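Local structure of Ent-copalyl diphosphate synthase (Streptomyces platensis, 5BP8) at residues A[14-19]-A[282-287]; A[77-82]-A[107-112]; A[327-332]-A[356-361]. The protein is a bacterial terpene cyclase related to the squalene-hopene cyclases, built largely of alpha-helices with almost no beta strand. One frame throughout, in Å; residues are numbered along the deposited sequence.

Contact 1. Residues A[14-19]-A[282-287]; sequences ALLAAT and AALLDS
L16, T19 and L284 form a small buried apolar contact between helix 7-20, near the start of the chain, and helix 282-291. It joins parts of the chain more than 260 residues apart. L284 is the inserted group. Its CB points toward helix 7-20 and its two methyls are shared out. CD1 meets L16 CD2 at 3.8 Å, and CD2 lies 4.1 Å from T19 CG2. Both partners run at about a right angle to the L284 side chain. T19 offers its methyl because CG2 stands anti to the backbone N, which puts OG1 beside that N (chi1 -53°). There OG1 bonds back to L15 O at 2.8 Å. T19 N also bonds to L15 O, from the opposite face of the carbonyl plane, so one oxygen is held twice. Helix 260-274 backs the contact: L16 rests on L271 and L284 on Q264. L15 and T19 touch T505 of helix 504-518, near the other end of the chain. No hydrogen bond crosses between the two segments. With its hydroxyl engaged on its own helix, T19 acts here as an apolar partner, and the two segments meet through carbon-to-carbon packing.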
ATOM      1  N   ALA A  14      13.326  -7.798  19.278  1.00 24.50           N
ATOM      2  CA  ALA A  14      13.099  -8.873  18.308  1.00 25.22           C
ATOM      3  C   ALA A  14      12.547  -8.307  16.994  1.00 25.32           C
ATOM      4  O   ALA A  14      12.934  -8.746  15.908  1.00 25.75           O
ATOM      5  CB  ALA A  14      12.126  -9.906  18.873  1.00 25.66           C
ATOM      6  N   LEU A  15      11.649  -7.336  17.095  1.00 25.32           N
ATOM      7  CA  LEU A  15      11.090  -6.695  15.889  1.00 26.33           C
ATOM      8  C   LEU A  15      12.182  -5.956  15.107  1.00 25.53           C
ATOM      9  O   LEU A  15      12.279  -6.056  13.877  1.00 23.34           O
ATOM     10  CB  LEU A  15       9.995  -5.705  16.276  1.00 29.06           C
ATOM     11  CG  LEU A  15       9.167  -5.135  15.126  1.00 32.22           C
ATOM     12  CD1 LEU A  15       8.404  -6.268  14.431  1.00 33.21           C
ATOM     13  CD2 LEU A  15       8.225  -4.083  15.676  1.00 34.26           C
ATOM     14  N   LEU A  16      13.033  -5.218  15.825  1.00 24.59           N
ATOM     15  CA  LEU A  16      14.127  -4.494  15.170  1.00 24.15           C
ATOM     16  C   LEU A  16      15.070  -5.461  14.480  1.00 23.46           C
ATOM     17  O   LEU A  16      15.492  -5.244  13.335  1.00 23.99           O
ATOM     18  CB  LEU A  16      14.848  -3.595  16.167  1.00 25.72           C
ATOM     19  CG  LEU A  16      14.039  -2.373  16.629  1.00 27.19           C
ATOM     20  CD1 LEU A  16      14.689  -1.746  17.846  1.00 28.23           C
ATOM     21  CD2 LEU A  16      13.912  -1.348  15.505  1.00 28.81           C
ATOM     22  N   ALA A  17      15.385  -6.559  15.148  1.00 23.89           N
ATOM     23  CA  ALA A  17      16.303  -7.533  14.605  1.00 24.60           C
ATOM     24  C   ALA A  17      15.725  -8.211  13.361  1.00 24.17           C
ATOM     25  O   ALA A  17      16.446  -8.464  12.391  1.00 24.34           O
ATOM     26  CB  ALA A  17      16.671  -8.579  15.652  1.00 25.55           C
ATOM     27  N   ALA A  18      14.437  -8.524  13.406  1.00 24.77           N
ATOM     28  CA  ALA A  18      13.797  -9.188  12.278  1.00 24.86           C
ATOM     29  C   ALA A  18      13.762  -8.246  11.074  1.00 25.40           C
ATOM     30  O   ALA A  18      13.973  -8.687   9.949  1.00 25.26           O
ATOM     31  CB  ALA A  18      12.404  -9.645  12.632  1.00 25.69           C
ATOM     32  N   THR A  19      13.513  -6.968  11.333  1.00 23.50           N
ATOM     33  CA  THR A  19      13.526  -5.963  10.299  1.00 24.11           C
ATOM     34  C   THR A  19      14.904  -5.821   9.666  1.00 24.57           C
ATOM     35  O   THR A  19      15.045  -5.799   8.433  1.00 24.12           O
ATOM     36  CB  THR A  19      13.008  -4.625  10.844  1.00 23.53           C
ATOM     37  OG1 THR A  19      11.720  -4.831  11.457  1.00 25.82           O
ATOM     38  CG2 THR A  19      12.888  -3.614   9.722  1.00 23.71           C
ATOM     39  N   ALA A 282      22.200  -0.075  14.274  1.00 38.34           N
ATOM     40  CA  ALA A 282      22.865   0.833  13.356  1.00 37.37           C
ATOM     41  C   ALA A 282      22.549   0.520  11.904  1.00 34.66           C
ATOM     42  O   ALA A 282      22.504   1.428  11.089  1.00 32.50           O
ATOM     43  CB  ALA A 282      24.371   0.778  13.576  1.00 38.14           C
ATOM     44  N   ALA A 283      22.375  -0.761  11.575  1.00 34.68           N
ATOM     45  CA  ALA A 283      22.119  -1.167  10.211  1.00 34.31           C
ATOM     46  C   ALA A 283      20.856  -0.510   9.651  1.00 32.04           C
ATOM     47  O   ALA A 283      20.824  -0.205   8.460  1.00 30.19           O
ATOM     48  CB  ALA A 283      22.022  -2.693  10.086  1.00 35.66           C
ATOM     49  N   LEU A 284      19.830  -0.289  10.478  1.00 29.72           N
ATOM     50  CA  LEU A 284      18.608   0.353   9.968  1.00 29.27           C
ATOM     51  C   LEU A 284      18.891   1.804   9.653  1.00 28.66           C
ATOM     52  O   LEU A 284      18.483   2.304   8.609  1.00 27.75           O
ATOM     53  CB  LEU A 284      17.437   0.277  10.949  1.00 30.00           C
ATOM     54  CG  LEU A 284      16.902  -1.123  11.240  1.00 30.27           C
ATOM     55  CD1 LEU A 284      15.658  -1.017  12.097  1.00 31.56           C
ATOM     56  CD2 LEU A 284      16.635  -1.906   9.962  1.00 29.75           C
ATOM     57  N   LEU A 285      19.602   2.479  10.559  1.00 28.95           N
ATOM     58  CA  LEU A 285      19.839   3.899  10.406  1.00 29.39           C
ATOM     59  C   LEU A 285      20.802   4.113   9.252  1.00 29.12           C
ATOM     60  O   LEU A 285      20.634   5.059   8.474  1.00 29.09           O
ATOM     61  CB  LEU A 285      20.376   4.522  11.703  1.00 31.07           C
ATOM     62  CG  LEU A 285      19.585   4.271  12.990  1.00 31.78           C
ATOM     63  CD1 LEU A 285      20.258   4.891  14.208  1.00 33.58           C
ATOM     64  CD2 LEU A 285      18.174   4.795  12.866  1.00 33.37           C
ATOM     65  N   ASP A 286      21.792   3.228   9.109  1.00 28.78           N
ATOM     66  CA  ASP A 286      22.703   3.296   7.952  1.00 29.36           C
ATOM     67  C   ASP A 286      22.008   3.130   6.604  1.00 28.42           C
ATOM     68  O   ASP A 286      22.351   3.845   5.652  1.00 27.74           O
ATOM     69  CB  ASP A 286      23.811   2.247   8.041  1.00 30.59           C
ATOM     70  CG  ASP A 286      24.776   2.490   9.191  1.00 31.49           C
ATOM     71  OD1 ASP A 286      24.862   3.613   9.724  1.00 30.91           O
ATOM     72  OD2 ASP A 286      25.457   1.514   9.540  1.00 33.59           O
ATOM     73  N   SER A 287      21.080   2.168   6.516  1.00 26.09           N
ATOM     74  CA  SER A 287      20.267   1.938   5.287  1.00 26.08           C
ATOM     75  C   SER A 287      19.525   3.210   4.914  1.00 24.63           C
ATOM     76  O   SER A 287      19.563   3.659   3.779  1.00 25.50           O
ATOM     77  CB  SER A 287      19.242   0.813   5.516  1.00 25.91           C
ATOM     78  OG  SER A 287      18.289   0.739   4.465  1.00 23.90           O
TER

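Contact 2. Residues A[77-82]-A[107-112]; sequences SAVEAL and DGLGAL
V79 and G108 have the nearest CA atoms of the two helix segments, 5.9 Å apart. The segment axes come within 9.5 Å and run 142° apart, nearer to antiparallel than to perpendicular. The pair is a roughly antiparallel alpha-alpha hairpin of successive helices, 72-86 and 98-116, as in the helical barrel domains of class II terpene cyclases. V79 carries the first helix's side of the contact, and its CB points toward the other segment. CG2 rests directly on the backbone of G108, 3.6 Å from G108 C. Having no side chain, G108 lets the methyl come this close to the main chain. The other branch, CG1, is anti to the backbone N (chi1 168°), and this turns it toward L109. L109 starts off to one side, but its end swings in and meets V79 obliquely. L112, one turn after G108, adds CD1, which is 4.2 Å from V79 CB. V79 also touches I138 of helix 127-144. L82 continues the packing against L101, A104 and C105, also on helix 98-116. On another side of helix 72-86, E80 forms salt bridges to R36 and R198. The two V79 methyls thus have different neighbours: CG1 lies 3.6 Å from L109 CD2, while CG2 lies 4.0 Å from L112 CD1.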
ATOM      1  N   SER A  77      -8.271  -8.323 -12.867  1.00 14.72           N
ATOM      2  CA  SER A  77      -6.999  -9.007 -13.029  1.00 15.19           C
ATOM      3  C   SER A  77      -7.165 -10.530 -13.039  1.00 14.25           C
ATOM      4  O   SER A  77      -6.602 -11.212 -13.879  1.00 15.39           O
ATOM      5  CB  SER A  77      -6.031  -8.608 -11.922  1.00 15.17           C
ATOM      6  OG  SER A  77      -4.725  -9.068 -12.223  1.00 15.02           O
ATOM      7  N   ALA A  78      -7.952 -11.046 -12.097  1.00 15.07           N
ATOM      8  CA  ALA A  78      -8.193 -12.491 -12.000  1.00 15.04           C
ATOM      9  C   ALA A  78      -8.921 -13.055 -13.212  1.00 15.21           C
ATOM     10  O   ALA A  78      -8.504 -14.099 -13.795  1.00 15.92           O
ATOM     11  CB  ALA A  78      -8.967 -12.803 -10.727  1.00 14.96           C
ATOM     12  N   VAL A  79      -9.986 -12.374 -13.620  1.00 15.04           N
ATOM     13  CA  VAL A  79     -10.749 -12.818 -14.782  1.00 16.74           C
ATOM     14  C   VAL A  79      -9.892 -12.820 -16.055  1.00 17.21           C
ATOM     15  O   VAL A  79      -9.873 -13.824 -16.830  1.00 18.05           O
ATOM     16  CB  VAL A  79     -12.042 -11.991 -14.949  1.00 16.76           C
ATOM     17  CG1 VAL A  79     -12.695 -12.229 -16.306  1.00 17.61           C
ATOM     18  CG2 VAL A  79     -13.002 -12.280 -13.806  1.00 16.76           C
ATOM     19  N   GLU A  80      -9.142 -11.738 -16.263  1.00 17.25           N
ATOM     20  CA  GLU A  80      -8.269 -11.683 -17.428  1.00 17.53           C
ATOM     21  C   GLU A  80      -7.246 -12.830 -17.400  1.00 17.03           C
ATOM     22  O   GLU A  80      -7.017 -13.495 -18.447  1.00 17.01           O
ATOM     23  CB  GLU A  80      -7.570 -10.328 -17.536  1.00 17.92           C
ATOM     24  CG  GLU A  80      -6.961 -10.066 -18.915  1.00 19.32           C
ATOM     25  CD  GLU A  80      -5.639 -10.756 -19.152  1.00 19.60           C
ATOM     26  OE1 GLU A  80      -4.882 -11.022 -18.172  1.00 19.86           O
ATOM     27  OE2 GLU A  80      -5.342 -11.055 -20.341  1.00 21.46           O
ATOM     28  N   ALA A  81      -6.652 -13.084 -16.229  1.00 16.25           N
ATOM     29  CA  ALA A  81      -5.657 -14.147 -16.087  1.00 16.79           C
ATOM     30  C   ALA A  81      -6.272 -15.506 -16.377  1.00 17.85           C
ATOM     31  O   ALA A  81      -5.657 -16.351 -17.082  1.00 17.06           O
ATOM     32  CB  ALA A  81      -5.042 -14.133 -14.718  1.00 16.47           C
ATOM     33  N   LEU A  82      -7.473 -15.744 -15.860  1.00 17.46           N
ATOM     34  CA  LEU A  82      -8.127 -17.031 -16.094  1.00 19.08           C
ATOM     35  C   LEU A  82      -8.483 -17.241 -17.557  1.00 19.08           C
ATOM     36  O   LEU A  82      -8.281 -18.351 -18.086  1.00 19.31           O
ATOM     37  CB  LEU A  82      -9.357 -17.230 -15.192  1.00 19.16           C
ATOM     38  CG  LEU A  82      -9.031 -17.362 -13.686  1.00 20.95           C
ATOM     39  CD1 LEU A  82     -10.289 -17.188 -12.838  1.00 21.01           C
ATOM     40  CD2 LEU A  82      -8.343 -18.690 -13.364  1.00 22.01           C
ATOM     41  N   ASP A 107     -17.943 -17.036 -13.025  1.00 18.12           N
ATOM     42  CA  ASP A 107     -18.503 -16.341 -11.854  1.00 18.92           C
ATOM     43  C   ASP A 107     -17.890 -14.960 -11.659  1.00 17.52           C
ATOM     44  O   ASP A 107     -18.594 -14.045 -11.238  1.00 16.27           O
ATOM     45  CB  ASP A 107     -18.359 -17.178 -10.584  1.00 20.58           C
ATOM     46  CG  ASP A 107     -19.252 -18.433 -10.594  1.00 23.71           C
ATOM     47  OD1 ASP A 107     -18.949 -19.326  -9.776  1.00 24.31           O
ATOM     48  OD2 ASP A 107     -20.244 -18.485 -11.362  1.00 24.55           O
ATOM     49  N   GLY A 108     -16.601 -14.810 -11.981  1.00 15.82           N
ATOM     50  CA  GLY A 108     -15.939 -13.499 -12.026  1.00 15.69           C
ATOM     51  C   GLY A 108     -16.535 -12.560 -13.058  1.00 15.49           C
ATOM     52  O   GLY A 108     -16.785 -11.385 -12.779  1.00 14.86           O
ATOM     53  N   LEU A 109     -16.811 -13.089 -14.237  1.00 14.96           N
ATOM     54  CA  LEU A 109     -17.510 -12.326 -15.290  1.00 15.77           C
ATOM     55  C   LEU A 109     -18.880 -11.866 -14.834  1.00 15.77           C
ATOM     56  O   LEU A 109     -19.262 -10.696 -15.060  1.00 15.50           O
ATOM     57  CB  LEU A 109     -17.630 -13.148 -16.577  1.00 16.50           C
ATOM     58  CG  LEU A 109     -16.317 -13.376 -17.323  1.00 16.29           C
ATOM     59  CD1 LEU A 109     -16.369 -14.571 -18.271  1.00 17.08           C
ATOM     60  CD2 LEU A 109     -15.854 -12.102 -18.030  1.00 16.36           C
ATOM     61  N   GLY A 110     -19.606 -12.757 -14.161  1.00 16.11           N
ATOM     62  CA  GLY A 110     -20.876 -12.410 -13.566  1.00 16.43           C
ATOM     63  C   GLY A 110     -20.757 -11.281 -12.567  1.00 16.22           C
ATOM     64  O   GLY A 110     -21.559 -10.337 -12.604  1.00 16.54           O
ATOM     65  N   ALA A 111     -19.790 -11.361 -11.651  1.00 16.22           N
ATOM     66  CA  ALA A 111     -19.579 -10.295 -10.684  1.00 16.34           C
ATOM     67  C   ALA A 111     -19.244  -8.945 -11.330  1.00 16.89           C
ATOM     68  O   ALA A 111     -19.689  -7.902 -10.843  1.00 17.07           O
ATOM     69  CB  ALA A 111     -18.508 -10.685  -9.651  1.00 16.31           C
ATOM     70  N   LEU A 112     -18.434  -8.959 -12.381  1.00 16.60           N
ATOM     71  CA  LEU A 112     -18.128  -7.740 -13.135  1.00 17.40           C
ATOM     72  C   LEU A 112     -19.397  -7.130 -13.763  1.00 18.41           C
ATOM     73  O   LEU A 112     -19.705  -5.933 -13.594  1.00 17.38           O
ATOM     74  CB  LEU A 112     -17.090  -8.014 -14.218  1.00 17.42           C
ATOM     75  CG  LEU A 112     -15.672  -8.303 -13.708  1.00 17.28           C
ATOM     76  CD1 LEU A 112     -14.802  -8.857 -14.830  1.00 17.51           C
ATOM     77  CD2 LEU A 112     -15.062  -7.044 -13.131  1.00 17.84           C
TER

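Contact 3. Residues A[327-332]-A[356-361]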
ATOM      1  N   ASP A 327      15.778  19.810   4.173  1.00 29.67           N
ATOM      2  CA  ASP A 327      15.659  20.674   3.018  1.00 30.07           C
ATOM      3  C   ASP A 327      15.075  19.990   1.795  1.00 28.75           C
ATOM      4  O   ASP A 327      14.422  20.657   1.004  1.00 30.42           O
ATOM      5  CB  ASP A 327      17.003  21.310   2.682  1.00 32.80           C
ATOM      6  CG  ASP A 327      17.434  22.347   3.729  1.00 35.89           C
ATOM      7  OD1 ASP A 327      16.567  22.982   4.365  1.00 36.25           O
ATOM      8  OD2 ASP A 327      18.652  22.531   3.895  1.00 37.90           O
ATOM      9  N   SER A 328      15.286  18.683   1.640  1.00 26.70           N
ATOM     10  CA  SER A 328      14.719  17.943   0.523  1.00 26.81           C
ATOM     11  C   SER A 328      13.197  18.033   0.465  1.00 26.84           C
ATOM     12  O   SER A 328      12.630  17.857  -0.601  1.00 27.62           O
ATOM     13  CB  SER A 328      15.129  16.457   0.547  1.00 26.67           C
ATOM     14  OG  SER A 328      14.784  15.846   1.788  1.00 26.47           O
ATOM     15  N   LEU A 329      12.544  18.277   1.597  1.00 25.57           N
ATOM     16  CA  LEU A 329      11.088  18.447   1.622  1.00 26.75           C
ATOM     17  C   LEU A 329      10.619  19.747   0.964  1.00 28.27           C
ATOM     18  O   LEU A 329       9.488  19.825   0.517  1.00 26.93           O
ATOM     19  CB  LEU A 329      10.558  18.372   3.046  1.00 25.93           C
ATOM     20  CG  LEU A 329      10.750  17.040   3.764  1.00 25.37           C
ATOM     21  CD1 LEU A 329      10.330  17.131   5.218  1.00 26.29           C
ATOM     22  CD2 LEU A 329       9.970  15.943   3.040  1.00 25.78           C
HETATM   23  N   MSE A 330      11.496  20.760   0.882  1.00 30.03           N
HETATM   24  CA  MSE A 330      11.101  22.067   0.320  1.00 31.33           C
HETATM   25  C   MSE A 330      10.774  22.015  -1.158  1.00 28.38           C
HETATM   26  O   MSE A 330       9.985  22.835  -1.629  1.00 28.85           O
HETATM   27  CB  MSE A 330      12.174  23.139   0.636  1.00 33.32           C
HETATM   28  CG  MSE A 330      12.447  23.260   2.137  1.00 35.94           C
HETATM   29 SE   MSE A 330      10.913  23.962   3.173  0.65 38.69          SE
HETATM   30  CE  MSE A 330      10.463  22.294   4.103  1.00 38.72           C
ATOM     31  N   HIS A 331      11.312  21.032  -1.892  1.00 27.87           N
ATOM     32  CA  HIS A 331      10.990  20.784  -3.302  0.60 27.58           C
ATOM     33  C   HIS A 331       9.496  20.562  -3.481  1.00 28.05           C
ATOM     34  O   HIS A 331       8.950  20.794  -4.558  1.00 30.45           O
ATOM     35  CB  HIS A 331      11.657  19.488  -3.834  0.60 28.34           C
ATOM     36  CG  HIS A 331      13.151  19.515  -3.877  0.60 30.18           C
ATOM     37  ND1 HIS A 331      13.861  20.432  -4.623  0.60 31.23           N
ATOM     38  CD2 HIS A 331      14.071  18.699  -3.309  0.60 30.08           C
ATOM     39  CE1 HIS A 331      15.156  20.203  -4.483  0.60 31.54           C
ATOM     40  NE2 HIS A 331      15.310  19.155  -3.692  0.60 30.72           N
ATOM     41  N   PHE A 332       8.853  20.035  -2.445  1.00 26.95           N
ATOM     42  CA  PHE A 332       7.440  19.640  -2.501  1.00 26.51           C
ATOM     43  C   PHE A 332       6.500  20.708  -1.918  1.00 27.31           C
ATOM     44  O   PHE A 332       5.275  20.473  -1.781  1.00 29.04           O
ATOM     45  CB  PHE A 332       7.254  18.329  -1.725  1.00 24.97           C
ATOM     46  CG  PHE A 332       8.067  17.189  -2.249  1.00 23.57           C
ATOM     47  CD1 PHE A 332       7.551  16.333  -3.218  1.00 22.77           C
ATOM     48  CD2 PHE A 332       9.341  16.949  -1.763  1.00 23.60           C
ATOM     49  CE1 PHE A 332       8.299  15.267  -3.694  1.00 22.64           C
ATOM     50  CE2 PHE A 332      10.101  15.882  -2.232  1.00 23.03           C
ATOM     51  CZ  PHE A 332       9.582  15.048  -3.202  1.00 22.86           C
ATOM     52  N   LEU A 356       4.765  17.656   8.824  1.00 22.70           N
ATOM     53  CA  LEU A 356       4.669  18.424  10.073  1.00 23.87           C
ATOM     54  C   LEU A 356       5.545  17.821  11.169  1.00 25.24           C
ATOM     55  O   LEU A 356       6.248  18.560  11.898  1.00 25.22           O
ATOM     56  CB  LEU A 356       3.227  18.559  10.518  1.00 23.97           C
ATOM     57  CG  LEU A 356       2.966  19.284  11.843  1.00 24.15           C
ATOM     58  CD1 LEU A 356       3.536  20.682  11.785  1.00 25.42           C
ATOM     59  CD2 LEU A 356       1.503  19.355  12.157  1.00 24.17           C
ATOM     60  N   GLU A 357       5.545  16.491  11.287  1.00 24.04           N
ATOM     61  CA  GLU A 357       6.407  15.830  12.254  1.00 24.93           C
ATOM     62  C   GLU A 357       7.890  16.028  11.945  1.00 26.07           C
ATOM     63  O   GLU A 357       8.665  16.336  12.854  1.00 26.25           O
ATOM     64  CB  GLU A 357       6.098  14.345  12.382  1.00 26.24           C
ATOM     65  CG  GLU A 357       4.663  14.075  12.847  1.00 26.20           C
ATOM     66  CD  GLU A 357       4.347  12.596  12.916  1.00 28.34           C
ATOM     67  OE1 GLU A 357       4.789  11.847  11.986  1.00 28.31           O
ATOM     68  OE2 GLU A 357       3.673  12.193  13.898  1.00 29.88           O
ATOM     69  N   ALA A 358       8.305  15.806  10.701  1.00 25.63           N
ATOM     70  CA  ALA A 358       9.718  15.923  10.382  1.00 25.57           C
ATOM     71  C   ALA A 358      10.210  17.356  10.689  1.00 26.38           C
ATOM     72  O   ALA A 358      11.262  17.545  11.331  1.00 27.36           O
ATOM     73  CB  ALA A 358       9.980  15.578   8.943  1.00 24.82           C
ATOM     74  N   LEU A 359       9.449  18.340  10.223  1.00 26.90           N
ATOM     75  CA  LEU A 359       9.817  19.746  10.416  1.00 28.39           C
ATOM     76  C   LEU A 359       9.747  20.158  11.878  1.00 30.17           C
ATOM     77  O   LEU A 359      10.710  20.734  12.419  1.00 30.55           O
ATOM     78  CB  LEU A 359       8.958  20.659   9.553  1.00 27.97           C
ATOM     79  CG  LEU A 359       9.085  20.447   8.049  1.00 26.53           C
ATOM     80  CD1 LEU A 359       8.230  21.461   7.334  1.00 26.74           C
ATOM     81  CD2 LEU A 359      10.518  20.521   7.541  1.00 27.09           C
ATOM     82  N   GLY A 360       8.617  19.864  12.515  1.00 30.18           N
ATOM     83  CA  GLY A 360       8.404  20.200  13.915  1.00 30.30           C
ATOM     84  C   GLY A 360       9.438  19.570  14.810  1.00 30.86           C
ATOM     85  O   GLY A 360       9.974  20.224  15.744  1.00 31.39           O
ATOM     86  N   HIS A 361       9.780  18.318  14.520  1.00 28.97           N
ATOM     87  CA  HIS A 361      10.761  17.646  15.324  1.00 30.28           C
ATOM     88  C   HIS A 361      12.152  18.238  15.099  1.00 31.93           C
ATOM     89  O   HIS A 361      12.940  18.365  16.056  1.00 34.05           O
ATOM     90  CB  HIS A 361      10.813  16.161  15.047  1.00 29.79           C
ATOM     91  CG  HIS A 361      11.833  15.452  15.874  1.00 29.75           C
ATOM     92  ND1 HIS A 361      13.097  15.170  15.407  1.00 32.31           N
ATOM     93  CD2 HIS A 361      11.800  15.021  17.155  1.00 29.50           C
ATOM     94  CE1 HIS A 361      13.780  14.553  16.351  1.00 31.90           C
ATOM     95  NE2 HIS A 361      13.015  14.446  17.419  1.00 31.36           N
TER
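L329 pushes its CD1 methyl into the notch between A358 and L359 on helix 349-365. This helix belongs to the region related to the C-terminal domain of squalene-hopene cyclases. Two neighbouring residues of the helix form the walls of the hollow. L329 CD1 is 4.1 Å from A358 CB on one wall and 4.1 Å from L359 CD2 on the other. The side chains of L329 and L359 slide past each other in opposite directions, so L359 fills space alongside L329 in return. M330, a selenomethionine, makes the second bump. Its chain is bent twice (chi2 -67°, chi3 110°), and the bends carry CE round to the fork of L359. CE lies 3.9 Å from L359 CD2 and 4.0 Å from L359 CD1, a tip-to-tip meeting at both methyls. Segment 327-332 belongs to the connection from helix 307-319 to helix 349-365, so the contact packs this connection against the helix it leads into. Helix 370-386 lies alongside: M330 touches Y373 and L359 touches I377. D327 gives the connection one of its polar ties, to R372 and Y373. Across the two segments themselves no polar bond forms, and the fit depends on shape and apolar contact.

All three contacts are largely buried, yet each lies 21 to 23 Å from the centre of the chain. Their only partly exposed touching residue is M330 in contact 3. No helix serves two of them. Contacts 1 and 3 are the nearer pair, with centres about 24 Å apart. Contact 2 lies across the chain's centre from both, although in sequence it is nested within the loop closed by contact 1. All use apolar packing, but differently. Contact 1 ties distant parts of the chain by one forked leucine. Contact 2 sets a valine on a glycine backbone between successive helices. Contact 3 docks a connecting segment on a helix.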